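Local coordinates for Slr0280 protein (Synechocystis sp., PDB 5H3K), which is of unknown function but contains a phosphodiester glycosidase (NAGPA-type) domain and may cleave sugar phosphodiesters, at residues G406-G411 with I424-N429. Numbering follows the deposited sequence.
Sequences GYVQRG and IPLSDN
V408 reaches from the loop 406-411 with both methyl groups, and each meets a different residue of the loop 424-429, a small example of how a beta-branched side chain can bridge two neighbours on a facing chain. CG2 carries the closer touch, 3.6 Å from L426 CB and 4.0 Å from L426 CD1, the two side chains crossing obliquely. CG1, set anti to the backbone N (chi1 -177°), is turned to the other neighbour and lies 3.9 Å from S427 CB. A third touch comes from the main chain: G406 CA sits 4.1 Å from L426 CD1, so one leucine methyl is shared between the glycine and V408 CG2. The nearest CA atoms, those of V408 and L426, are 7.0 Å apart, and the two side chains meet between them.

Polar groups look elsewhere. S427 meets V408 through carbon, while its OG hydrogen-bonds E430 at the start of strand 430-436. On the far face of 406-411, Q409 NE2 makes a weak hydrogen bond to Y407 OH (2.9 Å, N-H...O 117°), and Y407 packs on Y402 of strand 397-403.

Both loops lead into strands of one mixed sheet, 411-415 and 430-436, which flank strand 460-466; R466 of that strand touches V408, L426 and S427. The contact buries only 151 Å² between partly exposed residues. Pairing of both following strands with 460-466 largely places the loops; the contact between them is apolar, a fit of shape without directional bonds, and the polar groups of S427, Q409 and Y407 are served outside the interface.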
loop_
_atom_site.group_PDB
_atom_site.type_symbol
_atom_site.label_atom_id
_atom_site.label_comp_id
_atom_site.label_asym_id
_atom_site.label_seq_id
_atom_site.Cartn_x
_atom_site.Cartn_y
_atom_site.Cartn_z
ATOM N N GLY A 406 9.197 -18.690 1.711
ATOM C CA GLY A 406 8.265 -19.474 2.507
ATOM C C GLY A 406 7.633 -20.604 1.719
ATOM O O GLY A 406 6.846 -21.394 2.268
ATOM N N TYR A 407 7.970 -20.702 0.430
ATOM C CA TYR A 407 7.379 -21.731 -0.417
ATOM C C TYR A 407 8.123 -23.075 -0.321
ATOM O O TYR A 407 9.314 -23.176 -0.625
ATOM C CB TYR A 407 7.300 -21.243 -1.865
ATOM C CG TYR A 407 6.613 -22.209 -2.811
ATOM C CD1 TYR A 407 5.279 -22.559 -2.634
ATOM C CD2 TYR A 407 7.294 -22.743 -3.886
ATOM C CE1 TYR A 407 4.646 -23.446 -3.506
ATOM C CE2 TYR A 407 6.666 -23.622 -4.774
ATOM C CZ TYR A 407 5.344 -23.969 -4.571
ATOM O OH TYR A 407 4.730 -24.846 -5.447
ATOM N N VAL A 408 7.405 -24.111 0.093
ATOM C CA VAL A 408 8.025 -25.406 0.381
ATOM C C VAL A 408 7.731 -26.479 -0.662
ATOM O O VAL A 408 6.579 -26.899 -0.849
ATOM C CB VAL A 408 7.597 -25.924 1.763
ATOM C CG1 VAL A 408 8.305 -27.225 2.074
ATOM C CG2 VAL A 408 7.898 -24.904 2.830
ATOM N N GLN A 409 8.788 -26.922 -1.339
ATOM C CA GLN A 409 8.724 -28.052 -2.259
ATOM C C GLN A 409 9.995 -28.886 -2.113
ATOM O O GLN A 409 11.006 -28.409 -1.601
ATOM C CB GLN A 409 8.588 -27.581 -3.708
ATOM C CG GLN A 409 7.288 -26.851 -4.043
ATOM C CD GLN A 409 6.053 -27.742 -3.950
ATOM O OE1 GLN A 409 6.134 -28.958 -4.115
ATOM N NE2 GLN A 409 4.900 -27.130 -3.683
ATOM N N ARG A 410 9.943 -30.139 -2.541
ATOM C CA ARG A 410 11.161 -30.933 -2.584
ATOM C C ARG A 410 12.159 -30.247 -3.508
ATOM O O ARG A 410 11.793 -29.748 -4.580
ATOM C CB ARG A 410 10.860 -32.349 -3.071
ATOM C CG ARG A 410 10.079 -33.168 -2.047
ATOM C CD ARG A 410 9.612 -34.507 -2.617
ATOM N NE ARG A 410 10.681 -35.501 -2.662
ATOM C CZ ARG A 410 11.442 -35.737 -3.727
ATOM N NH1 ARG A 410 11.260 -35.045 -4.848
ATOM N NH2 ARG A 410 12.385 -36.671 -3.669
ATOM N N GLY A 411 13.418 -30.193 -3.083
ATOM C CA GLY A 411 14.452 -29.535 -3.864
ATOM C C GLY A 411 15.498 -28.908 -2.955
ATOM O O GLY A 411 15.506 -29.155 -1.749
ATOM N N ILE A 424 14.038 -21.494 10.800
ATOM C CA ILE A 424 13.289 -22.557 11.463
ATOM C C ILE A 424 12.743 -23.465 10.378
ATOM O O ILE A 424 12.130 -22.973 9.427
ATOM C CB ILE A 424 12.105 -21.977 12.269
ATOM C CG1 ILE A 424 12.606 -21.032 13.355
ATOM C CG2 ILE A 424 11.261 -23.093 12.861
ATOM C CD1 ILE A 424 11.502 -20.280 14.073
ATOM N N PRO A 425 12.957 -24.794 10.502
ATOM C CA PRO A 425 12.584 -25.678 9.387
ATOM C C PRO A 425 11.103 -25.583 9.039
ATOM O O PRO A 425 10.267 -25.501 9.938
ATOM C CB PRO A 425 12.951 -27.088 9.889
ATOM C CG PRO A 425 13.217 -26.950 11.352
ATOM C CD PRO A 425 13.611 -25.528 11.603
ATOM N N LEU A 426 10.795 -25.577 7.745
ATOM C CA LEU A 426 9.422 -25.407 7.285
ATOM C C LEU A 426 8.806 -26.734 6.884
ATOM O O LEU A 426 7.612 -26.811 6.609
ATOM C CB LEU A 426 9.373 -24.433 6.109
ATOM C CG LEU A 426 9.763 -22.978 6.354
ATOM C CD1 LEU A 426 9.852 -22.220 5.032
ATOM C CD2 LEU A 426 8.759 -22.313 7.284
ATOM N N SER A 427 9.625 -27.778 6.829
ATOM C CA SER A 427 9.143 -29.127 6.530
ATOM C C SER A 427 9.903 -30.135 7.390
ATOM O O SER A 427 10.936 -29.795 7.972
ATOM C CB SER A 427 9.306 -29.467 5.045
ATOM O OG SER A 427 10.674 -29.620 4.680
ATOM N N ASP A 428 9.389 -31.359 7.489
ATOM C CA ASP A 428 10.075 -32.400 8.253
ATOM C C ASP A 428 11.238 -32.992 7.466
ATOM O O ASP A 428 11.247 -32.954 6.233
ATOM C CB ASP A 428 9.120 -33.535 8.626
ATOM C CG ASP A 428 8.023 -33.099 9.558
ATOM O OD1 ASP A 428 7.017 -33.840 9.655
ATOM O OD2 ASP A 428 8.163 -32.030 10.193
ATOM N N ASN A 429 12.211 -33.538 8.194
ATOM C CA ASN A 429 13.313 -34.290 7.609
ATOM C C ASN A 429 14.155 -33.474 6.626
ATOM O O ASN A 429 14.493 -33.945 5.540
ATOM C CB ASN A 429 12.793 -35.579 6.959
ATOM C CG ASN A 429 11.984 -36.431 7.926
ATOM O OD1 ASN A 429 12.336 -36.558 9.098
ATOM N ND2 ASN A 429 10.884 -36.999 7.442
#